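Local structure of toll-like receptor 13 (Mus musculus, 4Z0C) at residues N69-I74 and V91-Q96; V216-Y221 and V237-N242; E379-S384 and K403-A408; T513-Y518 and V542-F547. The protein recognises bacterial 23S ribosomal RNA as an innate immune receptor and signals through MYD88 and TRAF6 to activate NF-kappa-B. All blocks are in the same frame, centred on the assembly; numbering follows the deposited sequence.

How the contacts relate
The chain is the leucine-rich-repeat ectodomain of the receptor, a solenoid in which each turn packs against the next, and the four contacts sample that principle at separate points. Starting from the N terminus, contact 1 joins LRR 2 to LRR 3 just past their inner strands, contact 2 joins LRR 8 to LRR 9, contact 3 pairs the strands of LRR 15 and LRR 16, and contact 4 joins LRR 20 to LRR 21. Each closes a loop of about one repeat, and the loops follow in series without nesting or crossing. Contacts 2 and 4 are farthest apart, their centres about 73 Å from each other, while contact 1 reaches bound RNA of chain C and contact 4 that of chain D.

Contact 1. Residues N69-I74 and V91-Q96; sequences NSIWKI and VENKIQ. With NAG (2-acetamido-2-deoxy-beta-D-glucopyranose), chain L; nucleotides of chain C.
Asn-93 lies alongside Ile-71, its amide lapping the isoleucine so that OD1 comes within 3.3 Å of Ile-71 CB. It fills the asparagine position of a leucine-rich repeat, held one turn earlier by Asn-69, and illustrates how this motif joins successive turns. With CG anti to the carbonyl carbon (chi1 -78°), the amide swings back to the preceding repeat, where Asn-93 OD1 accepts a hydrogen bond from Ile-71 N (3.1 Å) and a weak one from Asn-69 N. The other end, ND2, is bonded to Leu-90 O, so the buried amide is used at both ends; Asn-69 does the same one turn earlier, its OD1 taking Ile-47 N, while its ND2 goes chiefly to Leu-42 O.

Beyond it, Lys-94 N reaches Ile-71 O at 2.8 Å, standing 44° above the plane of that carbonyl, and the CB and CG of Lys-94 run over the backbone of Ser-70. Ile-74 CD1 and Ile-95 CD1 meet at 4.2 Å, a buried apolar contact.

Both ends of the contact carry other groups. Glu-92, its chain extended, turns its carboxylate to the RNA: N4 of cytidine C12 of chain C donates to Glu-92 OE1 at 3.2 Å, and Glu-92 OE2 lies 2.7 Å from N3 of the same base. At the far end an N-acetylglucosamine of a glycan carried by the protein itself lies against Trp-72, Ile-74 and Ile-95. Its O3 donates to Trp-72 O, its methyl C8 rests 3.7 Å from Ile-95 CG2, and its O7 takes the nearly straight hydrogen bond from Ile-74 N at 2.7 Å.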
# COMPACT_ATOMS: atom_id res chain seq x y z
N ASN A 69 -33.98 7.47 -4.30
CA ASN A 69 -34.44 8.84 -4.40
C ASN A 69 -35.35 9.14 -3.21
O ASN A 69 -35.23 8.47 -2.19
CB ASN A 69 -35.12 9.12 -5.74
CG ASN A 69 -34.12 9.54 -6.82
OD1 ASN A 69 -33.81 10.71 -6.95
ND2 ASN A 69 -33.65 8.58 -7.61
N SER A 70 -36.23 10.13 -3.30
CA SER A 70 -37.13 10.40 -2.17
C SER A 70 -38.58 10.36 -2.63
O SER A 70 -39.44 11.04 -2.08
CB SER A 70 -36.82 11.73 -1.50
OG SER A 70 -35.47 11.77 -1.05
N ILE A 71 -38.83 9.55 -3.65
CA ILE A 71 -40.14 9.44 -4.25
C ILE A 71 -41.19 8.91 -3.28
O ILE A 71 -41.09 7.79 -2.78
CB ILE A 71 -40.10 8.54 -5.48
CG1 ILE A 71 -39.21 9.18 -6.55
CG2 ILE A 71 -41.51 8.29 -5.98
CD1 ILE A 71 -38.74 8.22 -7.64
N TRP A 72 -42.21 9.72 -3.03
CA TRP A 72 -43.29 9.32 -2.15
C TRP A 72 -44.63 9.49 -2.84
O TRP A 72 -45.68 9.12 -2.29
CB TRP A 72 -43.26 10.14 -0.86
CG TRP A 72 -43.54 11.58 -1.09
CD1 TRP A 72 -42.64 12.54 -1.39
CD2 TRP A 72 -44.81 12.23 -1.01
NE1 TRP A 72 -43.26 13.76 -1.52
CE2 TRP A 72 -44.60 13.59 -1.29
CE3 TRP A 72 -46.11 11.79 -0.74
CZ2 TRP A 72 -45.64 14.52 -1.30
CZ3 TRP A 72 -47.14 12.72 -0.75
CH2 TRP A 72 -46.90 14.06 -1.03
N LYS A 73 -44.60 10.04 -4.05
CA LYS A 73 -45.83 10.39 -4.75
C LYS A 73 -45.68 10.15 -6.24
O LYS A 73 -44.93 10.84 -6.91
CB LYS A 73 -46.20 11.84 -4.46
CG LYS A 73 -47.48 12.33 -5.11
CD LYS A 73 -47.84 13.69 -4.52
CE LYS A 73 -49.01 14.34 -5.22
NZ LYS A 73 -48.62 14.84 -6.56
N ILE A 74 -46.41 9.17 -6.75
CA ILE A 74 -46.38 8.83 -8.17
C ILE A 74 -47.79 9.03 -8.70
O ILE A 74 -48.69 8.22 -8.41
CB ILE A 74 -45.97 7.36 -8.39
CG1 ILE A 74 -44.74 7.01 -7.54
CG2 ILE A 74 -45.74 7.08 -9.89
CD1 ILE A 74 -44.00 5.76 -7.99
N VAL A 91 -36.58 0.97 -6.06
CA VAL A 91 -35.92 0.60 -4.80
C VAL A 91 -35.40 1.82 -4.03
O VAL A 91 -34.88 2.76 -4.63
CB VAL A 91 -34.75 -0.36 -5.07
CG1 VAL A 91 -34.00 -0.69 -3.78
CG2 VAL A 91 -35.27 -1.63 -5.73
N GLU A 92 -35.57 1.78 -2.71
CA GLU A 92 -35.05 2.79 -1.80
C GLU A 92 -35.62 4.18 -2.07
O GLU A 92 -34.92 5.09 -2.52
CB GLU A 92 -33.51 2.81 -1.74
CG GLU A 92 -33.00 3.54 -0.50
CD GLU A 92 -31.48 3.51 -0.30
OE1 GLU A 92 -30.74 2.83 -1.05
OE2 GLU A 92 -31.04 4.20 0.64
N ASN A 93 -36.92 4.34 -1.80
CA ASN A 93 -37.56 5.65 -1.89
C ASN A 93 -38.41 5.89 -0.66
O ASN A 93 -38.17 5.30 0.38
CB ASN A 93 -38.41 5.75 -3.16
CG ASN A 93 -37.59 6.00 -4.40
OD1 ASN A 93 -37.19 7.14 -4.65
ND2 ASN A 93 -37.35 4.96 -5.19
N LYS A 94 -39.43 6.72 -0.78
CA LYS A 94 -40.26 7.05 0.37
C LYS A 94 -41.73 6.65 0.16
O LYS A 94 -42.64 7.32 0.65
CB LYS A 94 -40.14 8.54 0.70
CG LYS A 94 -38.74 8.95 1.12
CD LYS A 94 -38.50 8.53 2.56
CE LYS A 94 -37.05 8.11 2.82
NZ LYS A 94 -36.11 9.26 2.96
N ILE A 95 -41.94 5.55 -0.56
CA ILE A 95 -43.29 5.11 -0.91
C ILE A 95 -43.99 4.39 0.25
O ILE A 95 -43.50 3.36 0.72
CB ILE A 95 -43.27 4.19 -2.15
CG1 ILE A 95 -42.57 4.90 -3.32
CG2 ILE A 95 -44.68 3.74 -2.53
CD1 ILE A 95 -42.33 4.01 -4.53
N GLN A 96 -45.13 4.92 0.70
CA GLN A 96 -45.86 4.31 1.82
C GLN A 96 -47.09 3.52 1.42
O GLN A 96 -47.49 2.59 2.10
CB GLN A 96 -46.27 5.35 2.86
CG GLN A 96 -45.10 6.01 3.57
CD GLN A 96 -45.55 7.12 4.50
OE1 GLN A 96 -46.33 6.89 5.43
NE2 GLN A 96 -45.02 8.32 4.28
C1 NAG L . -51.12 7.20 -2.91
C2 NAG L . -49.78 7.93 -2.83
C3 NAG L . -49.53 8.59 -1.47
C4 NAG L . -50.77 9.30 -0.93
C5 NAG L . -52.02 8.45 -1.11
C6 NAG L . -53.29 9.19 -0.68
C7 NAG L . -47.87 7.21 -4.16
C8 NAG L . -46.51 6.60 -4.05
N2 NAG L . -48.69 7.03 -3.12
O3 NAG L . -48.48 9.51 -1.60
O4 NAG L . -50.57 9.56 0.45
O5 NAG L . -52.16 8.05 -2.45
O6 NAG L . -53.69 10.12 -1.68
O7 NAG L . -48.18 7.85 -5.16
P C C 12 -22.30 4.30 3.36
OP1 C C 12 -20.82 4.33 3.52
OP2 C C 12 -22.94 3.01 3.59
O5' C C 12 -22.88 5.50 4.23
C5' C C 12 -23.70 5.27 5.33
C4' C C 12 -24.89 6.18 5.33
O4' C C 12 -25.22 6.59 3.97
C3' C C 12 -26.15 5.51 5.85
O3' C C 12 -26.21 5.61 7.26
C2' C C 12 -27.28 6.23 5.13
O2' C C 12 -27.62 7.43 5.82
C1' C C 12 -26.62 6.60 3.79
N1 C C 12 -26.94 5.66 2.68
C2 C C 12 -28.25 5.39 2.25
O2 C C 12 -29.21 5.91 2.83
N3 C C 12 -28.44 4.53 1.22
C4 C C 12 -27.41 3.97 0.60
N4 C C 12 -27.63 3.14 -0.43
C5 C C 12 -26.07 4.24 1.00
C6 C C 12 -25.90 5.08 2.02

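Contact 2. Residues V216-Y221 and V237-N242; sequences VIQNVY and VIKLEN
Val-220 and Ile-238 meet at about a right angle, CG2 of the valine 4.0 Å from CD1 of the isoleucine, on the close-packed side where LRR 8 joins LRR 9. Here the backbones are bridged once, at Ile-217 and Ile-238. Ile-217 N gives a nearly straight bond to Val-237 O (2.9 Å, 170°), lying in the plane of that carbonyl, and Lys-239 N returns one to Ile-217 O at 3.0 Å. Ile-238 has CG1 anti to its own amide nitrogen (chi1 180°), which sends the branch past Ile-217 O towards Val-220; its side chain also touches Leu-194 of strand 194-195, in LRR 7.

The solvent side is looser. Gln-218 and Lys-239 run across one another, touching through methylenes, with Gln-218 CG 3.7 Å from Lys-239 CD, while the polar ends Gln-218 NE2 and Lys-239 NZ remain 3.9 Å apart. Between the two regimes Asn-242, at the end of a short 3-10 turn, donates ND2 to Gln-218 O at 2.8 Å, its partner only slightly tilted from the amide plane. The solenoid turns are thus joined chiefly through main-chain polar groups, and one asparagine amide extends that pairing where the second backbone has turned away.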
# COMPACT_ATOMS: atom_id res chain seq x y z
N VAL A 216 -42.88 -20.55 18.14
CA VAL A 216 -42.81 -21.81 17.41
C VAL A 216 -44.06 -22.06 16.54
O VAL A 216 -45.19 -21.89 16.99
CB VAL A 216 -42.56 -23.01 18.36
CG1 VAL A 216 -43.59 -23.02 19.47
CG2 VAL A 216 -42.55 -24.32 17.58
N ILE A 217 -43.83 -22.44 15.29
CA ILE A 217 -44.90 -22.68 14.33
C ILE A 217 -45.29 -24.15 14.34
O ILE A 217 -44.47 -25.02 14.07
CB ILE A 217 -44.46 -22.32 12.90
CG1 ILE A 217 -44.21 -20.81 12.78
CG2 ILE A 217 -45.51 -22.75 11.90
CD1 ILE A 217 -43.66 -20.36 11.41
N GLN A 218 -46.57 -24.40 14.64
CA GLN A 218 -47.13 -25.75 14.72
C GLN A 218 -48.17 -25.98 13.63
O GLN A 218 -48.37 -27.10 13.16
CB GLN A 218 -47.82 -25.93 16.07
CG GLN A 218 -46.92 -26.36 17.19
CD GLN A 218 -47.56 -26.12 18.54
OE1 GLN A 218 -47.63 -24.98 19.01
NE2 GLN A 218 -48.06 -27.19 19.16
N ASN A 219 -48.83 -24.90 13.25
CA ASN A 219 -49.91 -24.91 12.28
C ASN A 219 -49.36 -24.95 10.85
O ASN A 219 -49.18 -23.90 10.23
CB ASN A 219 -50.73 -23.64 12.49
CG ASN A 219 -52.21 -23.87 12.36
OD1 ASN A 219 -52.66 -24.84 11.75
ND2 ASN A 219 -52.99 -22.96 12.94
N VAL A 220 -49.11 -26.13 10.31
CA VAL A 220 -48.46 -26.25 9.01
C VAL A 220 -49.28 -27.07 8.03
O VAL A 220 -49.69 -28.19 8.34
CB VAL A 220 -47.09 -26.94 9.13
CG1 VAL A 220 -46.41 -26.97 7.77
CG2 VAL A 220 -46.21 -26.23 10.15
N TYR A 221 -49.53 -26.54 6.85
CA TYR A 221 -50.28 -27.28 5.85
C TYR A 221 -49.83 -26.94 4.45
O TYR A 221 -50.06 -25.83 3.96
CB TYR A 221 -51.78 -26.99 5.99
CG TYR A 221 -52.65 -27.86 5.11
CD1 TYR A 221 -53.06 -29.13 5.53
CD2 TYR A 221 -53.07 -27.43 3.85
CE1 TYR A 221 -53.85 -29.94 4.73
CE2 TYR A 221 -53.88 -28.23 3.04
CZ TYR A 221 -54.26 -29.48 3.49
OH TYR A 221 -55.05 -30.29 2.70
N VAL A 237 -38.28 -21.40 13.72
CA VAL A 237 -38.58 -22.36 14.76
C VAL A 237 -39.89 -23.07 14.43
O VAL A 237 -40.97 -22.53 14.61
CB VAL A 237 -38.69 -21.69 16.14
CG1 VAL A 237 -38.33 -22.70 17.23
CG2 VAL A 237 -37.75 -20.51 16.21
N ILE A 238 -39.77 -24.31 13.96
CA ILE A 238 -40.93 -25.06 13.51
C ILE A 238 -40.99 -26.44 14.15
O ILE A 238 -39.99 -27.17 14.18
CB ILE A 238 -40.91 -25.19 11.98
CG1 ILE A 238 -42.12 -25.98 11.48
CG2 ILE A 238 -39.62 -25.86 11.50
CD1 ILE A 238 -42.21 -26.00 9.99
N LYS A 239 -42.14 -26.80 14.70
CA LYS A 239 -42.32 -28.14 15.25
C LYS A 239 -42.32 -29.14 14.10
O LYS A 239 -43.34 -29.33 13.44
CB LYS A 239 -43.63 -28.21 16.05
CG LYS A 239 -43.92 -29.57 16.66
CD LYS A 239 -45.12 -29.52 17.61
CE LYS A 239 -45.65 -30.92 17.92
NZ LYS A 239 -46.88 -30.87 18.77
N LEU A 240 -41.18 -29.78 13.85
CA LEU A 240 -41.02 -30.62 12.66
C LEU A 240 -41.94 -31.84 12.56
O LEU A 240 -42.13 -32.38 11.46
CB LEU A 240 -39.56 -31.04 12.49
CG LEU A 240 -38.67 -30.00 11.79
CD1 LEU A 240 -37.81 -29.22 12.78
CD2 LEU A 240 -37.83 -30.62 10.69
N GLU A 241 -42.53 -32.28 13.68
CA GLU A 241 -43.51 -33.37 13.65
C GLU A 241 -44.75 -33.00 12.83
O GLU A 241 -45.37 -33.87 12.21
CB GLU A 241 -43.93 -33.74 15.07
CG GLU A 241 -42.86 -34.44 15.88
CD GLU A 241 -41.95 -33.46 16.61
OE1 GLU A 241 -42.27 -32.26 16.61
OE2 GLU A 241 -40.93 -33.90 17.18
N ASN A 242 -45.09 -31.72 12.82
CA ASN A 242 -46.28 -31.24 12.11
C ASN A 242 -46.02 -30.98 10.64
O ASN A 242 -46.88 -30.48 9.92
CB ASN A 242 -46.82 -29.99 12.79
CG ASN A 242 -47.33 -30.27 14.18
OD1 ASN A 242 -47.29 -31.41 14.64
ND2 ASN A 242 -47.81 -29.24 14.86

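Contact 3. Residues E379-S384 and K403-A408; sequences EFLSLS and KELNLA
Glu-404 runs beside Phe-380 and follows the ring outwards. Its CB is 4.1 Å from Phe-380 CD1, and CG closes to 3.7 Å from that same atom. The carboxyl carbon CD then lies in the ring plane, at the edge, and OE1 ends 3.6 Å from Phe-380 CE1. Being at the edge near the ring plane, OE1 meets the hydrogen-bearing rim, where the ring's quadrupole would be expected to favour it; the two planes are 79° apart. Both side chains leave with CG anti to the backbone nitrogen (chi1 175° for Glu-404), which keeps them in step.

Strands 380-382 and 404-406 are neighbouring parallel strands on the concave side of the leucine-rich-repeat horseshoe, their axes 4.8 Å apart at the closest and only 7° from parallel. Leu-381 and Leu-405 point to the other face, into the hydrophobic core, while Ser-382 and Asn-406 share the face of Phe-380. Among the backbone bonds, Glu-379 O accepts from both Lys-403 N and Glu-404 N, and Leu-383 N reaches Asn-406 O at 2.7 Å. Past the strand, Asn-406 OD1 accepts from Ala-408 N in an Asx turn, and Ser-384 OG makes a weak bond to Ala-408 O at 3.1 Å.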
# COMPACT_ATOMS: atom_id res chain seq x y z
N GLU A 379 -13.03 -32.28 -7.82
CA GLU A 379 -12.70 -31.26 -8.81
C GLU A 379 -12.51 -29.86 -8.20
O GLU A 379 -11.76 -29.04 -8.74
CB GLU A 379 -13.76 -31.23 -9.91
CG GLU A 379 -13.53 -32.31 -10.93
CD GLU A 379 -14.71 -32.56 -11.82
OE1 GLU A 379 -15.80 -32.02 -11.53
OE2 GLU A 379 -14.55 -33.30 -12.81
N PHE A 380 -13.18 -29.61 -7.08
CA PHE A 380 -13.03 -28.34 -6.37
C PHE A 380 -12.73 -28.59 -4.88
O PHE A 380 -13.44 -29.31 -4.19
CB PHE A 380 -14.29 -27.48 -6.50
CG PHE A 380 -14.29 -26.24 -5.62
CD1 PHE A 380 -13.66 -25.07 -6.03
CD2 PHE A 380 -14.92 -26.26 -4.37
CE1 PHE A 380 -13.65 -23.93 -5.22
CE2 PHE A 380 -14.92 -25.13 -3.56
CZ PHE A 380 -14.29 -23.96 -3.99
N LEU A 381 -11.67 -27.97 -4.39
CA LEU A 381 -11.30 -28.07 -2.99
C LEU A 381 -10.99 -26.67 -2.50
O LEU A 381 -10.23 -25.93 -3.14
CB LEU A 381 -10.10 -28.99 -2.80
CG LEU A 381 -9.50 -29.03 -1.38
CD1 LEU A 381 -10.50 -29.54 -0.36
CD2 LEU A 381 -8.21 -29.86 -1.34
N SER A 382 -11.64 -26.26 -1.42
CA SER A 382 -11.30 -24.99 -0.80
C SER A 382 -10.80 -25.14 0.64
O SER A 382 -11.45 -25.78 1.47
CB SER A 382 -12.49 -24.04 -0.84
OG SER A 382 -12.26 -22.96 0.04
N LEU A 383 -9.65 -24.54 0.93
CA LEU A 383 -9.10 -24.53 2.28
C LEU A 383 -8.93 -23.11 2.79
O LEU A 383 -8.25 -22.90 3.80
CB LEU A 383 -7.73 -25.24 2.30
CG LEU A 383 -7.72 -26.67 1.75
CD1 LEU A 383 -6.34 -27.28 1.65
CD2 LEU A 383 -8.57 -27.51 2.62
N SER A 384 -9.51 -22.13 2.07
CA SER A 384 -9.36 -20.71 2.41
C SER A 384 -9.60 -20.40 3.86
O SER A 384 -10.48 -21.00 4.47
CB SER A 384 -10.31 -19.82 1.59
OG SER A 384 -9.83 -19.72 0.28
N LYS A 403 -9.42 -29.59 -10.40
CA LYS A 403 -9.36 -28.56 -11.42
C LYS A 403 -9.17 -27.21 -10.76
O LYS A 403 -8.55 -26.31 -11.32
CB LYS A 403 -10.62 -28.58 -12.29
CG LYS A 403 -10.87 -29.93 -12.96
CD LYS A 403 -12.22 -30.03 -13.67
CE LYS A 403 -12.10 -29.61 -15.12
NZ LYS A 403 -13.32 -29.94 -15.92
N GLU A 404 -9.68 -27.09 -9.54
CA GLU A 404 -9.58 -25.81 -8.84
C GLU A 404 -9.23 -25.97 -7.36
O GLU A 404 -9.93 -26.67 -6.63
CB GLU A 404 -10.88 -25.02 -8.98
CG GLU A 404 -10.86 -23.75 -8.14
CD GLU A 404 -11.96 -22.75 -8.49
OE1 GLU A 404 -12.14 -21.80 -7.70
OE2 GLU A 404 -12.61 -22.91 -9.55
N LEU A 405 -8.17 -25.29 -6.92
CA LEU A 405 -7.75 -25.31 -5.52
C LEU A 405 -7.77 -23.89 -4.96
O LEU A 405 -7.11 -22.99 -5.49
CB LEU A 405 -6.35 -25.94 -5.38
CG LEU A 405 -5.68 -26.00 -3.99
CD1 LEU A 405 -6.51 -26.81 -2.96
CD2 LEU A 405 -4.25 -26.55 -4.06
N ASN A 406 -8.55 -23.67 -3.92
CA ASN A 406 -8.62 -22.35 -3.28
C ASN A 406 -7.96 -22.37 -1.90
O ASN A 406 -8.46 -23.00 -0.95
CB ASN A 406 -10.07 -21.88 -3.17
CG ASN A 406 -10.18 -20.45 -2.66
OD1 ASN A 406 -9.19 -19.73 -2.55
ND2 ASN A 406 -11.40 -20.03 -2.33
N LEU A 407 -6.84 -21.65 -1.81
CA LEU A 407 -6.03 -21.53 -0.61
C LEU A 407 -5.90 -20.06 -0.19
O LEU A 407 -4.98 -19.70 0.51
CB LEU A 407 -4.63 -22.08 -0.88
CG LEU A 407 -4.53 -23.60 -0.99
CD1 LEU A 407 -3.22 -23.98 -1.62
CD2 LEU A 407 -4.60 -24.17 0.41
N ALA A 408 -6.84 -19.23 -0.61
CA ALA A 408 -6.79 -17.81 -0.32
C ALA A 408 -6.93 -17.50 1.16
O ALA A 408 -7.67 -18.15 1.87
CB ALA A 408 -7.87 -17.07 -1.10

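Contact 4. Residues T513-Y518 and V542-F547; sequences TRTLQY and VPSNFF. With nucleotides of chain D.
Asn-545 faces the backbone of Leu-516 with its amide and grips both polar atoms of that residue: OD1 accepts from Leu-516 N at 3.0 Å and ND2 donates to Leu-516 O at 2.8 Å. The second bond lies in the plane of the accepting carbonyl, on a lone pair, and close to the amide plane of the asparagine as well; the first is more tilted. Because CG stands between the backbone nitrogen and the carbonyl carbon (chi1 59°), the amide projects from the turn straight at its neighbour, and the pair of bonds would resist rotation of the group. One side chain thereby imitates the edge of a strand, joining LRR 20 to LRR 21 where no regular strand is present.

Around this grip the other side chains are set at angles. Thr-515 crosses Asn-545 at about a right angle, its CG2 3.8 Å from Asn-545 CG, and its OG1 shares a 3.0 Å hydrogen bond with Ser-544 OG. Leu-516 slants over Pro-543, CG to CB 3.8 Å, and sets its CD1 at the rim of the Phe-546 ring, near the ring plane. Ser-544 N bonds to Arg-514 O (165° at the hydrogen), which braces the start of the type I turn from Pro-543 to Phe-546. Arg-514 itself leads away to the RNA, its NH2 3.1 Å from OP2 of cytidine C13 of chain D, with that oxygen near the guanidinium plane.

The whole contact lies in the loops that follow strand 500-502 and strand 540-541; Leu-516 and Pro-543 both pack on Tyr-510, Phe-521 meets Phe-546 edge-to-face, and the chain then continues into strand 555-557.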
# COMPACT_ATOMS: atom_id res chain seq x y z
N THR A 513 16.73 7.53 -16.25
CA THR A 513 16.60 6.99 -17.60
C THR A 513 17.35 5.67 -17.75
O THR A 513 18.51 5.55 -17.38
CB THR A 513 17.11 7.99 -18.66
OG1 THR A 513 16.30 9.17 -18.61
CG2 THR A 513 17.05 7.39 -20.06
N ARG A 514 16.68 4.67 -18.31
CA ARG A 514 17.27 3.34 -18.44
C ARG A 514 16.91 2.76 -19.79
O ARG A 514 15.83 3.03 -20.32
CB ARG A 514 16.76 2.39 -17.33
CG ARG A 514 17.35 2.63 -15.95
CD ARG A 514 18.74 2.01 -15.87
NE ARG A 514 19.64 2.72 -14.95
CZ ARG A 514 19.65 2.56 -13.63
NH1 ARG A 514 18.81 1.72 -13.05
NH2 ARG A 514 20.51 3.25 -12.90
N THR A 515 17.82 1.98 -20.35
CA THR A 515 17.47 1.12 -21.46
C THR A 515 17.81 -0.26 -20.98
O THR A 515 18.98 -0.58 -20.77
CB THR A 515 18.24 1.43 -22.74
OG1 THR A 515 17.99 2.78 -23.15
CG2 THR A 515 17.83 0.47 -23.87
N LEU A 516 16.79 -1.06 -20.72
CA LEU A 516 16.98 -2.37 -20.11
C LEU A 516 17.64 -3.36 -21.06
O LEU A 516 17.27 -3.49 -22.22
CB LEU A 516 15.65 -2.91 -19.64
CG LEU A 516 14.96 -2.03 -18.61
CD1 LEU A 516 13.69 -2.75 -18.17
CD2 LEU A 516 15.88 -1.79 -17.43
N GLN A 517 18.63 -4.08 -20.53
CA GLN A 517 19.29 -5.12 -21.29
C GLN A 517 18.28 -6.21 -21.61
O GLN A 517 18.29 -6.76 -22.71
CB GLN A 517 20.46 -5.71 -20.50
CG GLN A 517 21.17 -6.80 -21.26
CD GLN A 517 22.57 -7.06 -20.76
OE1 GLN A 517 23.45 -7.43 -21.53
NE2 GLN A 517 22.77 -6.87 -19.46
N TYR A 518 17.41 -6.51 -20.65
CA TYR A 518 16.32 -7.46 -20.87
C TYR A 518 14.97 -6.79 -20.62
O TYR A 518 14.55 -6.63 -19.48
CB TYR A 518 16.47 -8.67 -19.95
CG TYR A 518 17.84 -9.29 -19.98
CD1 TYR A 518 18.26 -10.03 -21.08
CD2 TYR A 518 18.73 -9.13 -18.91
CE1 TYR A 518 19.53 -10.60 -21.11
CE2 TYR A 518 19.99 -9.70 -18.93
CZ TYR A 518 20.39 -10.43 -20.04
OH TYR A 518 21.65 -11.00 -20.08
N VAL A 542 9.82 5.67 -17.14
CA VAL A 542 9.63 4.41 -17.85
C VAL A 542 10.84 4.13 -18.75
O VAL A 542 11.18 4.96 -19.57
CB VAL A 542 8.33 4.40 -18.66
CG1 VAL A 542 8.23 3.12 -19.45
CG2 VAL A 542 7.11 4.56 -17.75
N PRO A 543 11.49 2.96 -18.59
CA PRO A 543 12.63 2.61 -19.45
C PRO A 543 12.26 2.76 -20.92
O PRO A 543 11.10 2.53 -21.28
CB PRO A 543 12.88 1.14 -19.10
CG PRO A 543 12.45 1.03 -17.69
CD PRO A 543 11.24 1.92 -17.57
N SER A 544 13.23 3.11 -21.75
CA SER A 544 12.94 3.50 -23.13
C SER A 544 12.47 2.32 -23.98
O SER A 544 11.80 2.52 -24.99
CB SER A 544 14.15 4.20 -23.78
OG SER A 544 15.15 3.26 -24.09
N ASN A 545 12.83 1.11 -23.58
CA ASN A 545 12.41 -0.09 -24.30
C ASN A 545 11.49 -0.95 -23.42
O ASN A 545 11.41 -2.19 -23.58
CB ASN A 545 13.62 -0.91 -24.73
CG ASN A 545 14.46 -1.34 -23.55
OD1 ASN A 545 14.38 -0.74 -22.47
ND2 ASN A 545 15.25 -2.39 -23.73
N PHE A 546 10.79 -0.30 -22.50
CA PHE A 546 10.02 -1.03 -21.52
C PHE A 546 8.97 -1.96 -22.12
O PHE A 546 8.70 -3.03 -21.56
CB PHE A 546 9.37 -0.06 -20.53
CG PHE A 546 8.94 -0.70 -19.25
CD1 PHE A 546 9.86 -1.29 -18.40
CD2 PHE A 546 7.59 -0.71 -18.88
CE1 PHE A 546 9.47 -1.87 -17.22
CE2 PHE A 546 7.18 -1.27 -17.69
CZ PHE A 546 8.12 -1.87 -16.87
N PHE A 547 8.40 -1.57 -23.27
CA PHE A 547 7.26 -2.33 -23.86
C PHE A 547 7.58 -3.19 -25.08
O PHE A 547 6.68 -3.70 -25.74
CB PHE A 547 6.09 -1.38 -24.16
CG PHE A 547 5.54 -0.73 -22.93
CD1 PHE A 547 4.92 -1.50 -21.95
CD2 PHE A 547 5.68 0.63 -22.73
CE1 PHE A 547 4.43 -0.92 -20.80
CE2 PHE A 547 5.19 1.23 -21.58
CZ PHE A 547 4.55 0.45 -20.62
P C D 13 24.00 4.10 -12.28
OP1 C D 13 24.02 3.30 -13.52
OP2 C D 13 23.01 3.79 -11.20
O5' C D 13 25.42 3.99 -11.57
C5' C D 13 26.57 4.60 -12.15
C4' C D 13 27.65 4.82 -11.13
O4' C D 13 27.44 6.09 -10.45
C3' C D 13 27.72 3.82 -10.00
O3' C D 13 28.34 2.60 -10.38
C2' C D 13 28.48 4.59 -8.92
O2' C D 13 29.88 4.60 -9.19
C1' C D 13 27.95 6.01 -9.14
N1 C D 13 26.89 6.35 -8.16
C2 C D 13 27.30 6.91 -6.96
O2 C D 13 28.52 7.11 -6.79
N3 C D 13 26.38 7.24 -6.03
C4 C D 13 25.09 7.02 -6.27
N4 C D 13 24.21 7.37 -5.32
C5 C D 13 24.63 6.43 -7.48
C6 C D 13 25.56 6.11 -8.39